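Side-chain contacts in Cys-Gly metallodipeptidase DUG1 (Saccharomyces cerevisiae, PDB 4G1P), which cleaves the Cys-Gly dipeptide as a zinc- or manganese-dependent peptidase and serves as the catalytic component of the glutathione-degrading complex: residues Gln106-Glu111 and Glu117-Val122; Val135-Gly140 and Gly448-Asn453. One frame throughout, in Å; residues are numbered along the deposited sequence.

Contact 1 (Gln106-Glu111 and Glu117-Val122); sequences QPAQLE and EPFKLV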
loop_
_atom_site.group_PDB
_atom_site.type_symbol
_atom_site.label_atom_id
_atom_site.label_comp_id
_atom_site.label_asym_id
_atom_site.label_seq_id
_atom_site.Cartn_x
_atom_site.Cartn_y
_atom_site.Cartn_z
ATOM N N GLN A 106 -1.824 -16.075 7.971
ATOM C CA GLN A 106 -1.880 -14.743 7.370
ATOM C C GLN A 106 -1.268 -13.672 8.279
ATOM O O GLN A 106 -1.278 -13.813 9.491
ATOM C CB GLN A 106 -3.331 -14.383 7.054
ATOM C CG GLN A 106 -3.921 -15.141 5.880
ATOM C CD GLN A 106 -3.386 -14.650 4.553
ATOM O OE1 GLN A 106 -3.393 -13.452 4.285
ATOM N NE2 GLN A 106 -2.903 -15.570 3.718
ATOM N N PRO A 107 -0.709 -12.602 7.693
ATOM C CA PRO A 107 -0.222 -11.505 8.536
ATOM C C PRO A 107 -1.359 -10.881 9.332
ATOM O O PRO A 107 -2.525 -10.997 8.947
ATOM C CB PRO A 107 0.319 -10.482 7.523
ATOM C CG PRO A 107 -0.254 -10.877 6.217
ATOM C CD PRO A 107 -0.427 -12.361 6.270
ATOM N N ALA A 108 -1.009 -10.217 10.428
ATOM C CA ALA A 108 -1.983 -9.539 11.255
ATOM C C ALA A 108 -1.326 -8.475 12.121
ATOM O O ALA A 108 -0.219 -8.657 12.639
ATOM C CB ALA A 108 -2.722 -10.538 12.120
ATOM N N GLN A 109 -2.029 -7.363 12.275
ATOM C CA GLN A 109 -1.608 -6.286 13.159
ATOM C C GLN A 109 -2.828 -5.716 13.831
ATOM O O GLN A 109 -3.900 -5.637 13.223
ATOM C CB GLN A 109 -0.956 -5.164 12.371
ATOM C CG GLN A 109 0.477 -5.394 11.996
ATOM C CD GLN A 109 1.037 -4.172 11.310
ATOM O OE1 GLN A 109 0.278 -3.328 10.828
ATOM N NE2 GLN A 109 2.361 -4.053 11.282
ATOM N N LEU A 110 -2.648 -5.311 15.081
ATOM C CA LEU A 110 -3.697 -4.678 15.852
ATOM C C LEU A 110 -4.313 -3.518 15.075
ATOM O O LEU A 110 -5.534 -3.422 14.921
ATOM C CB LEU A 110 -3.113 -4.172 17.158
ATOM C CG LEU A 110 -4.032 -3.333 18.034
ATOM C CD1 LEU A 110 -5.183 -4.176 18.581
ATOM C CD2 LEU A 110 -3.214 -2.703 19.156
ATOM N N GLU A 111 -3.455 -2.664 14.539
ATOM C CA GLU A 111 -3.907 -1.446 13.895
ATOM C C GLU A 111 -4.777 -1.701 12.673
ATOM O O GLU A 111 -5.418 -0.774 12.168
ATOM C CB GLU A 111 -2.718 -0.559 13.530
ATOM C CG GLU A 111 -1.910 -0.054 14.735
ATOM C CD GLU A 111 -1.123 -1.168 15.447
ATOM O OE1 GLU A 111 -0.888 -2.236 14.814
ATOM O OE2 GLU A 111 -0.756 -0.972 16.640
ATOM N N GLU A 117 -5.137 -8.228 20.528
ATOM C CA GLU A 117 -3.876 -8.416 19.855
ATOM C C GLU A 117 -3.867 -9.778 19.165
ATOM O O GLU A 117 -3.991 -10.817 19.820
ATOM C CB GLU A 117 -2.776 -8.300 20.893
ATOM C CG GLU A 117 -3.162 -7.287 21.960
ATOM C CD GLU A 117 -2.120 -7.124 23.035
ATOM O OE1 GLU A 117 -0.969 -6.782 22.678
ATOM O OE2 GLU A 117 -2.453 -7.336 24.231
ATOM N N PRO A 118 -3.720 -9.771 17.831
ATOM C CA PRO A 118 -3.903 -10.947 16.975
ATOM C C PRO A 118 -3.073 -12.160 17.382
ATOM O O PRO A 118 -3.523 -13.294 17.166
ATOM C CB PRO A 118 -3.510 -10.443 15.583
ATOM C CG PRO A 118 -2.745 -9.172 15.818
ATOM C CD PRO A 118 -3.335 -8.582 17.052
ATOM N N PHE A 119 -1.907 -11.948 17.986
ATOM C CA PHE A 119 -1.116 -13.102 18.417
ATOM C C PHE A 119 -1.111 -13.316 19.913
ATOM O O PHE A 119 -0.248 -13.996 20.433
ATOM C CB PHE A 119 0.306 -13.068 17.856
ATOM C CG PHE A 119 0.349 -13.002 16.360
ATOM C CD1 PHE A 119 0.266 -14.156 15.599
ATOM C CD2 PHE A 119 0.428 -11.785 15.711
ATOM C CE1 PHE A 119 0.289 -14.097 14.223
ATOM C CE2 PHE A 119 0.449 -11.720 14.338
ATOM C CZ PHE A 119 0.385 -12.879 13.591
ATOM N N LYS A 120 -2.071 -12.727 20.605
ATOM C CA LYS A 120 -2.351 -13.139 21.966
ATOM C C LYS A 120 -3.708 -13.805 21.914
ATOM O O LYS A 120 -4.713 -13.140 21.723
ATOM C CB LYS A 120 -2.382 -11.945 22.925
ATOM C CG LYS A 120 -1.098 -11.126 22.972
ATOM C CD LYS A 120 0.125 -11.974 23.342
ATOM C CE LYS A 120 0.305 -12.097 24.855
ATOM N NZ LYS A 120 1.267 -13.174 25.236
ATOM N N LEU A 121 -3.741 -15.120 22.060
ATOM C CA LEU A 121 -5.001 -15.845 21.987
ATOM C C LEU A 121 -5.904 -15.511 23.178
ATOM O O LEU A 121 -5.586 -15.846 24.311
ATOM C CB LEU A 121 -4.754 -17.359 21.940
ATOM C CG LEU A 121 -6.058 -18.152 21.859
ATOM C CD1 LEU A 121 -6.622 -18.052 20.441
ATOM C CD2 LEU A 121 -5.871 -19.589 22.296
ATOM N N VAL A 122 -7.026 -14.857 22.917
ATOM C CA VAL A 122 -7.986 -14.569 23.962
ATOM C C VAL A 122 -9.075 -15.624 23.969
ATOM O O VAL A 122 -9.790 -15.788 22.976
ATOM C CB VAL A 122 -8.659 -13.215 23.735
ATOM C CG1 VAL A 122 -9.878 -13.059 24.660
ATOM C CG2 VAL A 122 -7.656 -12.091 23.931
#

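Contact 2 (Val135-Gly140 and Gly448-Asn453); sequences VTDDTG and GAHSIN. With ZN (zinc ion), chain B; GLY (glycine), chain D; CYS (cysteine), chain E.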
loop_
_atom_site.group_PDB
_atom_site.type_symbol
_atom_site.label_atom_id
_atom_site.label_comp_id
_atom_site.label_asym_id
_atom_site.label_seq_id
_atom_site.Cartn_x
_atom_site.Cartn_y
_atom_site.Cartn_z
ATOM N N VAL A 135 -6.398 -19.098 14.440
ATOM C CA VAL A 135 -7.125 -19.998 15.320
ATOM C C VAL A 135 -8.092 -20.913 14.554
ATOM O O VAL A 135 -8.276 -22.065 14.923
ATOM C CB VAL A 135 -7.802 -19.268 16.502
ATOM C CG1 VAL A 135 -9.061 -18.542 16.066
ATOM C CG2 VAL A 135 -8.111 -20.267 17.600
ATOM N N THR A 136 -8.671 -20.414 13.465
ATOM C CA THR A 136 -9.465 -21.268 12.583
ATOM C C THR A 136 -8.704 -21.667 11.311
ATOM O O THR A 136 -8.979 -22.702 10.720
ATOM C CB THR A 136 -10.823 -20.626 12.203
ATOM O OG1 THR A 136 -11.739 -21.648 11.809
ATOM C CG2 THR A 136 -10.673 -19.656 11.048
ATOM N N ASP A 137 -7.736 -20.857 10.903
ATOM C CA ASP A 137 -7.048 -21.069 9.641
ATOM C C ASP A 137 -5.554 -20.954 9.892
ATOM O O ASP A 137 -4.985 -19.876 9.690
ATOM C CB ASP A 137 -7.518 -20.007 8.635
ATOM C CG ASP A 137 -6.850 -20.126 7.270
ATOM O OD1 ASP A 137 -6.191 -21.145 6.995
ATOM O OD2 ASP A 137 -6.998 -19.190 6.452
ATOM N N ASP A 138 -4.902 -22.042 10.310
ATOM C CA ASP A 138 -5.459 -23.392 10.367
ATOM C C ASP A 138 -4.960 -24.094 11.637
ATOM O O ASP A 138 -4.971 -25.316 11.727
ATOM C CB ASP A 138 -4.981 -24.182 9.132
ATOM C CG ASP A 138 -5.626 -25.581 9.002
ATOM O OD1 ASP A 138 -6.854 -25.731 9.220
ATOM O OD2 ASP A 138 -4.894 -26.533 8.669
ATOM N N THR A 139 -4.516 -23.315 12.618
ATOM C CA THR A 139 -3.831 -23.888 13.782
ATOM C C THR A 139 -4.763 -24.626 14.780
ATOM O O THR A 139 -4.404 -25.670 15.323
ATOM C CB THR A 139 -2.960 -22.817 14.483
ATOM O OG1 THR A 139 -2.019 -22.302 13.538
ATOM C CG2 THR A 139 -2.202 -23.398 15.641
ATOM N N GLY A 140 -5.958 -24.090 15.002
ATOM C CA GLY A 140 -6.953 -24.799 15.780
ATOM C C GLY A 140 -7.251 -26.201 15.254
ATOM O O GLY A 140 -7.087 -27.189 15.982
ATOM N N GLY A 448 -13.901 -15.263 10.151
ATOM C CA GLY A 448 -13.053 -14.139 9.825
ATOM C C GLY A 448 -11.666 -14.534 9.353
ATOM O O GLY A 448 -10.718 -13.780 9.547
ATOM N N ALA A 449 -11.524 -15.703 8.736
ATOM C CA ALA A 449 -10.228 -16.066 8.176
ATOM C C ALA A 449 -9.764 -15.003 7.172
ATOM O O ALA A 449 -10.563 -14.486 6.391
ATOM C CB ALA A 449 -10.281 -17.438 7.529
ATOM N N HIS A 450 -8.472 -14.678 7.229
ATOM C CA HIS A 450 -7.840 -13.685 6.358
ATOM C C HIS A 450 -8.344 -12.280 6.658
ATOM O O HIS A 450 -8.182 -11.364 5.847
ATOM C CB HIS A 450 -8.056 -14.017 4.878
ATOM C CG HIS A 450 -7.407 -15.290 4.445
ATOM N ND1 HIS A 450 -7.112 -15.564 3.126
ATOM C CD2 HIS A 450 -6.997 -16.368 5.153
ATOM C CE1 HIS A 450 -6.543 -16.751 3.041
ATOM N NE2 HIS A 450 -6.466 -17.264 4.257
ATOM N N SER A 451 -8.958 -12.112 7.821
ATOM C CA SER A 451 -9.569 -10.845 8.168
ATOM C C SER A 451 -9.178 -10.422 9.587
ATOM O O SER A 451 -8.294 -11.032 10.184
ATOM C CB SER A 451 -11.082 -10.955 8.011
ATOM O OG SER A 451 -11.687 -9.678 8.049
ATOM N N ILE A 452 -9.813 -9.376 10.119
ATOM C CA ILE A 452 -9.587 -8.979 11.511
ATOM C C ILE A 452 -10.482 -9.777 12.443
ATOM O O ILE A 452 -11.575 -10.199 12.047
ATOM C CB ILE A 452 -9.885 -7.488 11.768
ATOM C CG1 ILE A 452 -11.271 -7.125 11.233
ATOM C CG2 ILE A 452 -8.794 -6.592 11.168
ATOM C CD1 ILE A 452 -11.749 -5.768 11.671
ATOM N N ASN A 453 -10.006 -9.970 13.674
ATOM C CA ASN A 453 -10.768 -10.643 14.721
ATOM C C ASN A 453 -11.118 -12.095 14.384
ATOM O O ASN A 453 -12.226 -12.537 14.659
ATOM C CB ASN A 453 -12.055 -9.866 15.055
ATOM C CG ASN A 453 -11.783 -8.446 15.542
ATOM O OD1 ASN A 453 -10.917 -8.218 16.383
ATOM N ND2 ASN A 453 -12.530 -7.487 15.013
HETATM ZN ZN ZN B . -5.761 -19.068 4.857
HETATM N N GLY D . -7.522 -19.840 3.122
HETATM C CA GLY D . -6.194 -20.396 2.949
HETATM C C GLY D . -5.892 -20.243 1.483
HETATM O O GLY D . -5.918 -21.208 0.724
HETATM N N CYS E . -5.628 -19.003 1.089
HETATM C CA CYS E . -5.610 -18.615 -0.308
HETATM C C CYS E . -7.036 -18.682 -0.861
HETATM O O CYS E . -7.703 -19.712 -0.770
HETATM C CB CYS E . -4.642 -19.493 -1.103
HETATM S SG CYS E . -4.502 -19.064 -2.811
#

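Contact 1 (Gln106-Glu111 and Glu117-Val122)
Ala108 is where the segment 106-111 first meets 117-122: its CB points at the proline ring of Pro118 and lies 3.6 Å from Pro118 CB and 3.9 Å from Pro118 CG. A methyl group suits this place, being small enough to let the backbone come close to the ring. The same Ala108 CB is also 4.0 Å from Phe119 CE2, so the methyl touches the proline ring and the phenyl group side by side. Phe119 reaches it with CG anti to the carbonyl carbon (chi1 -57°), and Ala108 O stands at the ring's edge, near its plane, 3.6 Å from Phe119 CE2. At Gln109 the side chain turns away and the backbone takes over, Gln109 C lying 4.0 Å from Pro118 CG, while Gln109 N is hydrogen-bonded to Asp112. Leu110 follows at the exposed margin, with Leu110 N 3.9 Å from Pro118 CD.

Pro118 owes its position to a type I turn from Glu117 to Lys120, closed by Lys120 N to Glu117 O at 2.8 Å. Its fixed phi of -54° fits the second position of such a turn. Were Pro118 replaced by an alanine, the backbone at Leu110 would probably lose the ring carbons it rests on, and the turn would be less restrained. Arg133, further along the same chain, links the two segments: it hydrogen-bonds Pro107 O and pairs through its backbone with Pro118. The loop joins strand 96-102 to strand 122-124 on the surface of the catalytic domain. With apolar carbons meeting and no polar pair between the two segments, this part of the loop is held together by shape and by the stiffness of proline, while its hydrogen bonds close the turn or go to residues outside the two segments, Arg133 among them.

Contact 2 (Val135-Gly140 and Gly448-Asn453)
Asp137 and His450 meet through one zinc ion, which Asp137 OD2 and His450 NE2 each bind at 2.0 Å. Both oxygen and ring nitrogen are directed at the metal rather than at each other, and the carboxylate and imidazole planes lie only 15° apart. Glu172 and, more distantly, the amino nitrogen of the bound glycine complete the ligands; the N of the bound cysteine lies in the plane of the His450 ring, at its edge. Asp137 can reach the ion because its CG stands anti to the backbone N (chi1 180°). It also serves the second zinc with Asp200, making it the bridging aspartate of the dinuclear M20 centre, while its OD1 accepts a weak hydrogen bond from His102; as in this family, a cis peptide bond joins it to Asp138. Beside the Asp137 side chain, Ala449 CB packs 3.9 Å from Asp137 CB and 4.2 Å from Thr136 CG2, a place that suits a small methyl. Further out, Thr136 OG1 is bonded to Asp447, Glu454 holds the backbone N of Thr136 and of Asp137, and Thr335 of the second subunit receives a weak hydrogen bond from His450 ND1.

Contact 1 is a surface contact within one loop, between segments only a few residues apart, whereas contact 2 is buried and joins parts of the chain some three hundred residues apart, residues of helix 135-154 and the loop before strand 455-457. Their chemistry follows their place: carbon-to-carbon packing outside, metal coordination by charged and polar side chains inside. The two nevertheless touch, with Gln106 CG 3.4 Å from His450 CD2 and Leu121 against Val135. Gln106 also hydrogen-bonds Glu172, a ligand of the zinc in contact 2, and so lies in its second shell. Arg133 reaches both, and each contact borders the second subunit.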